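Local atomic coordinates of EtuB protein (Clostridium kluyveri DSM 555, PDB entry 3IO0), a protein that forms trimers of chains with two tandem BMC domains, which probably tile the shell of a bacterial microcompartment associated with ethanol utilisation. Residues A55-V60 with S131-K136; T65-I70 with I86-A91. All coordinates share one frame; numbering follows the deposited sequence.

Contact 1 of 2, residues A55-V60 with S131-K136; sequences AADEAV and SLIFEK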
ATOM      1  N   ALA A  55      12.443  18.410   8.775  1.00 47.69           N
ATOM      2  CA  ALA A  55      13.843  18.669   8.425  1.00 47.48           C
ATOM      3  C   ALA A  55      13.984  19.394   7.084  1.00 47.56           C
ATOM      4  O   ALA A  55      14.787  20.304   6.962  1.00 48.00           O
ATOM      5  CB  ALA A  55      14.639  17.385   8.430  1.00 47.15           C
ATOM      6  N   ALA A  56      13.194  19.013   6.087  1.00 47.52           N
ATOM      7  CA  ALA A  56      13.262  19.666   4.790  1.00 47.67           C
ATOM      8  C   ALA A  56      12.678  21.089   4.818  1.00 48.16           C
ATOM      9  O   ALA A  56      13.124  21.969   4.068  1.00 48.05           O
ATOM     10  CB  ALA A  56      12.579  18.819   3.740  1.00 47.36           C
ATOM     11  N   ASP A  57      11.684  21.322   5.676  1.00 48.67           N
ATOM     12  CA  ASP A  57      11.097  22.652   5.776  1.00 49.34           C
ATOM     13  C   ASP A  57      12.124  23.600   6.398  1.00 49.89           C
ATOM     14  O   ASP A  57      12.278  24.742   5.949  1.00 50.06           O
ATOM     15  CB  ASP A  57       9.792  22.628   6.572  1.00 49.37           C
ATOM     16  CG  ASP A  57       8.880  23.830   6.266  1.00 50.32           C
ATOM     17  OD1 ASP A  57       8.627  24.124   5.069  1.00 49.49           O
ATOM     18  OD2 ASP A  57       8.395  24.466   7.238  1.00 51.74           O
ATOM     19  N   GLU A  58      12.854  23.110   7.404  1.00 50.25           N
ATOM     20  CA  GLU A  58      13.981  23.842   7.981  1.00 50.83           C
ATOM     21  C   GLU A  58      14.995  24.195   6.870  1.00 50.43           C
ATOM     22  O   GLU A  58      15.538  25.305   6.830  1.00 50.79           O
ATOM     23  CB  GLU A  58      14.637  23.007   9.084  1.00 50.44           C
ATOM     24  CG  GLU A  58      15.109  23.806  10.308  1.00 52.24           C
ATOM     25  CD  GLU A  58      15.733  22.913  11.417  1.00 52.96           C
ATOM     26  OE1 GLU A  58      16.905  23.152  11.791  1.00 55.98           O
ATOM     27  OE2 GLU A  58      15.070  21.971  11.922  1.00 54.68           O
ATOM     28  N   ALA A  59      15.203  23.256   5.948  1.00 49.90           N
ATOM     29  CA  ALA A  59      16.166  23.404   4.866  1.00 49.15           C
ATOM     30  C   ALA A  59      15.837  24.505   3.851  1.00 48.92           C
ATOM     31  O   ALA A  59      16.720  25.248   3.437  1.00 48.91           O
ATOM     32  CB  ALA A  59      16.356  22.082   4.173  1.00 49.07           C
ATOM     33  N   VAL A  60      14.578  24.619   3.444  1.00 48.71           N
ATOM     34  CA  VAL A  60      14.216  25.622   2.427  1.00 48.51           C
ATOM     35  C   VAL A  60      14.216  27.046   3.004  1.00 48.26           C
ATOM     36  O   VAL A  60      14.460  28.046   2.299  1.00 47.98           O
ATOM     37  CB  VAL A  60      12.868  25.277   1.704  1.00 48.52           C
ATOM     38  CG1 VAL A  60      12.841  23.815   1.301  1.00 48.49           C
ATOM     39  CG2 VAL A  60      11.678  25.577   2.572  1.00 48.47           C
ATOM     40  N   SER A 131       6.864  26.631   6.305  1.00 48.17           N
ATOM     41  CA  SER A 131       7.087  27.199   4.982  1.00 48.11           C
ATOM     42  C   SER A 131       6.856  26.206   3.828  1.00 47.94           C
ATOM     43  O   SER A 131       6.045  25.287   3.944  1.00 47.99           O
ATOM     44  CB  SER A 131       8.418  27.984   4.899  1.00 48.37           C
ATOM     45  OG  SER A 131       9.474  27.227   4.348  1.00 47.96           O
ATOM     46  N   LEU A 132       7.562  26.412   2.721  1.00 47.77           N
ATOM     47  CA  LEU A 132       7.268  25.764   1.442  1.00 47.39           C
ATOM     48  C   LEU A 132       6.875  24.290   1.480  1.00 47.26           C
ATOM     49  O   LEU A 132       5.985  23.878   0.728  1.00 47.24           O
ATOM     50  CB  LEU A 132       8.431  25.955   0.484  1.00 47.45           C
ATOM     51  CG  LEU A 132       8.703  27.398   0.095  1.00 47.70           C
ATOM     52  CD1 LEU A 132      10.148  27.536  -0.334  1.00 48.89           C
ATOM     53  CD2 LEU A 132       7.769  27.803  -1.019  1.00 49.02           C
ATOM     54  N   ILE A 133       7.525  23.495   2.332  1.00 46.89           N
ATOM     55  CA  ILE A 133       7.177  22.076   2.406  1.00 46.69           C
ATOM     56  C   ILE A 133       5.707  21.887   2.782  1.00 46.79           C
ATOM     57  O   ILE A 133       4.935  21.318   1.997  1.00 46.95           O
ATOM     58  CB  ILE A 133       8.087  21.276   3.350  1.00 46.57           C
ATOM     59  CG1 ILE A 133       9.488  21.155   2.749  1.00 46.72           C
ATOM     60  CG2 ILE A 133       7.511  19.875   3.606  1.00 46.04           C
ATOM     61  CD1 ILE A 133       9.600  20.174   1.588  1.00 46.21           C
ATOM     62  N   PHE A 134       5.318  22.396   3.952  1.00 46.45           N
ATOM     63  CA  PHE A 134       3.983  22.162   4.480  1.00 46.11           C
ATOM     64  C   PHE A 134       2.933  22.962   3.754  1.00 46.34           C
ATOM     65  O   PHE A 134       1.751  22.615   3.787  1.00 46.35           O
ATOM     66  CB  PHE A 134       3.943  22.439   5.973  1.00 45.99           C
ATOM     67  CG  PHE A 134       4.923  21.626   6.749  1.00 45.66           C
ATOM     68  CD1 PHE A 134       4.892  20.238   6.684  1.00 45.46           C
ATOM     69  CD2 PHE A 134       5.894  22.243   7.529  1.00 45.54           C
ATOM     70  CE1 PHE A 134       5.810  19.474   7.388  1.00 45.72           C
ATOM     71  CE2 PHE A 134       6.816  21.487   8.250  1.00 45.81           C
ATOM     72  CZ  PHE A 134       6.775  20.099   8.179  1.00 45.87           C
ATOM     73  N   GLU A 135       3.359  24.022   3.078  1.00 46.61           N
ATOM     74  CA  GLU A 135       2.456  24.737   2.186  1.00 46.91           C
ATOM     75  C   GLU A 135       2.082  23.877   0.982  1.00 47.40           C
ATOM     76  O   GLU A 135       0.928  23.843   0.571  1.00 47.74           O
ATOM     77  CB  GLU A 135       3.073  26.032   1.713  1.00 46.62           C
ATOM     78  CG  GLU A 135       3.447  26.963   2.814  1.00 46.22           C
ATOM     79  CD  GLU A 135       3.957  28.264   2.273  1.00 46.16           C
ATOM     80  OE1 GLU A 135       4.552  29.025   3.052  1.00 46.00           O
ATOM     81  OE2 GLU A 135       3.767  28.522   1.063  1.00 46.08           O
ATOM     82  N   LYS A 136       3.057  23.176   0.417  1.00 47.86           N
ATOM     83  CA  LYS A 136       2.785  22.321  -0.725  1.00 48.37           C
ATOM     84  C   LYS A 136       2.071  21.022  -0.305  1.00 48.12           C
ATOM     85  O   LYS A 136       1.159  20.561  -0.993  1.00 48.41           O
ATOM     86  CB  LYS A 136       4.076  22.050  -1.512  1.00 48.75           C
ATOM     87  CG  LYS A 136       3.901  21.244  -2.801  1.00 50.57           C
ATOM     88  CD  LYS A 136       4.458  22.029  -3.984  1.00 54.92           C
ATOM     89  CE  LYS A 136       4.997  21.126  -5.098  1.00 57.06           C
ATOM     90  NZ  LYS A 136       3.939  20.316  -5.780  1.00 58.83           N
TER
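Asp57 of helix 50-61 reaches across to the first turn of helix 132-138, and its carboxylate takes the polar part of the contact. Asp57 OD2 accepts a hydrogen bond from the backbone N of Ser131 at 2.8 Å, on its syn lone pair and in a nearly straight bond (168°). Asp57 OD1 accepts a more bent one from the backbone N of Ile133 at 3.0 Å. The Ser131 hydroxyl OG adds a weak bond to OD1. CG lies anti to the backbone N of Asp57 (chi1 -158°), which carries the carboxylate to this helix start. Thus an acid from one helix takes backbone N-H groups at the N-terminal end of another, while the side chain of Ser131, at the N-cap position, makes no capping bond. A negative group here would probably suit the helix dipole.

The rest is packing. The Phe134 ring lies oblique to the carboxylate, with CE2 3.6 Å from Asp57 CB. Ile133 CD1 meets Ala56 CB at 3.9 Å, and Leu132 CD1 meets Val60 CG2 at 3.8 Å.

The short segments run at 121°. Ala56, Val60 and Ile133 also touch strand 84-90, Leu132 and Ile133 touch Val67 of strand 66-71, and Ala55 packs on helix 93-111.

Contact 2 of 2, residues T65-I70 with I86-A91; sequences TEVATI and IVLKAA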
ATOM      1  N   THR A  65      16.198  27.372  -2.335  1.00 51.26           N
ATOM      2  CA  THR A  65      15.577  26.225  -2.991  1.00 51.43           C
ATOM      3  C   THR A  65      14.043  26.315  -3.092  1.00 51.72           C
ATOM      4  O   THR A  65      13.398  27.150  -2.448  1.00 51.91           O
ATOM      5  CB  THR A  65      15.987  24.927  -2.307  1.00 51.31           C
ATOM      6  OG1 THR A  65      15.852  25.091  -0.893  1.00 51.20           O
ATOM      7  CG2 THR A  65      17.436  24.601  -2.626  1.00 51.19           C
ATOM      8  N   GLU A  66      13.465  25.467  -3.933  1.00 51.67           N
ATOM      9  CA  GLU A  66      12.016  25.389  -4.057  1.00 51.41           C
ATOM     10  C   GLU A  66      11.602  23.920  -4.064  1.00 50.85           C
ATOM     11  O   GLU A  66      12.452  23.029  -4.158  1.00 50.79           O
ATOM     12  CB  GLU A  66      11.542  26.094  -5.317  1.00 51.59           C
ATOM     13  CG  GLU A  66      11.705  27.596  -5.295  1.00 53.23           C
ATOM     14  CD  GLU A  66      11.008  28.264  -6.476  1.00 56.26           C
ATOM     15  OE1 GLU A  66      11.099  27.732  -7.609  1.00 57.34           O
ATOM     16  OE2 GLU A  66      10.365  29.321  -6.270  1.00 57.05           O
ATOM     17  N   VAL A  67      10.302  23.669  -3.948  1.00 49.92           N
ATOM     18  CA  VAL A  67       9.815  22.310  -3.808  1.00 48.85           C
ATOM     19  C   VAL A  67       9.307  21.800  -5.149  1.00 48.53           C
ATOM     20  O   VAL A  67       8.349  22.333  -5.709  1.00 48.66           O
ATOM     21  CB  VAL A  67       8.727  22.231  -2.724  1.00 48.81           C
ATOM     22  CG1 VAL A  67       8.024  20.885  -2.754  1.00 48.66           C
ATOM     23  CG2 VAL A  67       9.328  22.508  -1.342  1.00 48.15           C
ATOM     24  N   ALA A  68       9.969  20.777  -5.673  1.00 48.01           N
ATOM     25  CA  ALA A  68       9.563  20.171  -6.931  1.00 47.50           C
ATOM     26  C   ALA A  68       8.440  19.172  -6.683  1.00 47.22           C
ATOM     27  O   ALA A  68       7.398  19.230  -7.326  1.00 47.39           O
ATOM     28  CB  ALA A  68      10.743  19.503  -7.604  1.00 47.42           C
ATOM     29  N   THR A  69       8.633  18.264  -5.737  1.00 46.73           N
ATOM     30  CA  THR A  69       7.604  17.277  -5.464  1.00 46.51           C
ATOM     31  C   THR A  69       7.712  16.698  -4.060  1.00 46.26           C
ATOM     32  O   THR A  69       8.813  16.479  -3.561  1.00 46.52           O
ATOM     33  CB  THR A  69       7.597  16.156  -6.548  1.00 46.41           C
ATOM     34  OG1 THR A  69       6.455  15.320  -6.365  1.00 46.80           O
ATOM     35  CG2 THR A  69       8.826  15.299  -6.465  1.00 46.39           C
ATOM     36  N   ILE A  70       6.566  16.482  -3.417  1.00 45.82           N
ATOM     37  CA  ILE A  70       6.513  15.753  -2.150  1.00 45.39           C
ATOM     38  C   ILE A  70       5.520  14.607  -2.299  1.00 45.50           C
ATOM     39  O   ILE A  70       4.331  14.849  -2.439  1.00 45.38           O
ATOM     40  CB  ILE A  70       6.047  16.649  -0.992  1.00 45.18           C
ATOM     41  CG1 ILE A  70       6.887  17.921  -0.916  1.00 44.44           C
ATOM     42  CG2 ILE A  70       6.059  15.875   0.327  1.00 45.06           C
ATOM     43  CD1 ILE A  70       6.193  19.054  -0.194  1.00 44.14           C
ATOM     44  N   ILE A  86      10.976  13.539  -1.201  1.00 44.38           N
ATOM     45  CA  ILE A  86      10.994  14.990  -1.322  1.00 44.16           C
ATOM     46  C   ILE A  86      12.048  15.388  -2.336  1.00 44.59           C
ATOM     47  O   ILE A  86      13.204  14.961  -2.235  1.00 44.77           O
ATOM     48  CB  ILE A  86      11.303  15.650   0.029  1.00 43.75           C
ATOM     49  CG1 ILE A  86      10.176  15.364   1.018  1.00 43.71           C
ATOM     50  CG2 ILE A  86      11.488  17.142  -0.132  1.00 43.13           C
ATOM     51  CD1 ILE A  86      10.543  15.613   2.465  1.00 44.42           C
ATOM     52  N   VAL A  87      11.639  16.183  -3.324  1.00 44.83           N
ATOM     53  CA  VAL A  87      12.564  16.720  -4.313  1.00 45.31           C
ATOM     54  C   VAL A  87      12.524  18.237  -4.273  1.00 45.83           C
ATOM     55  O   VAL A  87      11.469  18.843  -4.446  1.00 46.02           O
ATOM     56  CB  VAL A  87      12.289  16.191  -5.750  1.00 45.21           C
ATOM     57  CG1 VAL A  87      13.229  16.817  -6.750  1.00 44.59           C
ATOM     58  CG2 VAL A  87      12.460  14.691  -5.798  1.00 45.34           C
ATOM     59  N   LEU A  88      13.689  18.829  -4.023  1.00 46.41           N
ATOM     60  CA  LEU A  88      13.874  20.268  -4.036  1.00 46.92           C
ATOM     61  C   LEU A  88      14.589  20.668  -5.317  1.00 47.90           C
ATOM     62  O   LEU A  88      15.490  19.954  -5.767  1.00 48.34           O
ATOM     63  CB  LEU A  88      14.721  20.691  -2.840  1.00 46.53           C
ATOM     64  CG  LEU A  88      14.268  20.274  -1.446  1.00 45.69           C
ATOM     65  CD1 LEU A  88      15.269  20.733  -0.399  1.00 43.83           C
ATOM     66  CD2 LEU A  88      12.889  20.841  -1.167  1.00 45.65           C
ATOM     67  N   LYS A  89      14.192  21.798  -5.901  1.00 48.93           N
ATOM     68  CA  LYS A  89      14.824  22.307  -7.119  1.00 50.03           C
ATOM     69  C   LYS A  89      15.568  23.622  -6.902  1.00 51.14           C
ATOM     70  O   LYS A  89      15.177  24.451  -6.068  1.00 51.51           O
ATOM     71  CB  LYS A  89      13.804  22.448  -8.247  1.00 49.78           C
ATOM     72  CG  LYS A  89      12.658  23.408  -7.977  1.00 49.93           C
ATOM     73  CD  LYS A  89      11.761  23.531  -9.207  1.00 50.13           C
ATOM     74  CE  LYS A  89      10.596  24.474  -8.971  1.00 49.97           C
ATOM     75  NZ  LYS A  89       9.531  24.217  -9.965  1.00 50.13           N
ATOM     76  N   ALA A  90      16.646  23.803  -7.663  1.00 52.41           N
ATOM     77  CA  ALA A  90      17.517  24.975  -7.548  1.00 53.51           C
ATOM     78  C   ALA A  90      18.192  25.237  -8.874  1.00 54.31           C
ATOM     79  O   ALA A  90      18.409  24.311  -9.653  1.00 54.56           O
ATOM     80  CB  ALA A  90      18.575  24.756  -6.469  1.00 53.37           C
ATOM     81  N   ALA A  91      18.530  26.497  -9.125  1.00 55.45           N
ATOM     82  CA  ALA A  91      19.313  26.858 -10.305  1.00 56.27           C
ATOM     83  C   ALA A  91      20.745  26.337 -10.162  1.00 56.93           C
ATOM     84  O   ALA A  91      21.385  25.972 -11.144  1.00 57.02           O
ATOM     85  CB  ALA A  91      19.304  28.367 -10.504  1.00 56.03           C
TER
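Glu66 and Lys89 form an antiparallel hydrogen-bonded pair, and the two strands continue from it to Ile70 and Ile86 with one break in register. Glu66 N gives to Lys89 O at 2.9 Å, and Lys89 N gives to Glu66 O at 2.8 Å. Farther along, Val87 O takes two donors, Ala68 N at 2.7 Å and Thr69 N at 3.2 Å. The second donor lies in the carbonyl plane, on a lone pair, while the first is tilted 21° from that plane. Val87 N returns a bond to Thr69 O.

The side chains of Glu66, Thr69, Val87 and Lys89 share one face of the sheet. The methyl CG2 of Thr69 packs against Val87 CB at 3.6 Å. The Thr69 hydroxyl OG1, anti to the backbone N (chi1 -171°), bonds to Glu71 OE2. Ala68 sits in the bulge, and its CB touches Val87 CG1 at 3.8 Å. Beyond CG the Lys89 chain is extended and crosses Glu66, with Lys89 CE 3.6 Å from Glu66 OE1. The charged atoms stay beyond salt-bridge range, and Lys89 NZ makes a weak bond to Gly32 O.

Val67, Ile70, Ile86 and Leu88 line the other face. Val67 CG2 meets Leu88 CD2 at 3.9 Å, and Ile70 CG2 lies near Ile86 CG1. Helices 132-138, 50-61 and 93-111 pack on this face. At the Thr65 end, its CG2 packs on Ala90 CB.

Ala68 and Thr69 opposite Val87 make a classic beta bulge. It lies between strand 66-71, outermost in the sheet within this chain, and strand 84-90, which pairs on its other side with strand 39-45. An antiparallel sheet with helices packed against one face is the alpha/beta fold of a BMC domain.

In the fold
From the N terminus the chain forms strands 7-11, 15-20 and 39-45, then helix 50-61, which supplies the first half of contact 1. Strand 66-71 follows directly. Contact 2 closes a short loop when strand 84-90 pairs with it. The chain then runs through helix 93-111 and strands 114-117 and 120-127 before helix 132-138 closes the longer loop of contact 1, so contact 2 is nested inside. Contact 2 joins neighbouring strands within the first sheet. Contact 1 ties helix 50-61, packed on the first sheet, to helix 132-138, which follows strand 120-127 of the second sheet. Their centres lie about 10 Å apart, and Val60 CA packs on Thr65 OG1 at 3.7 Å.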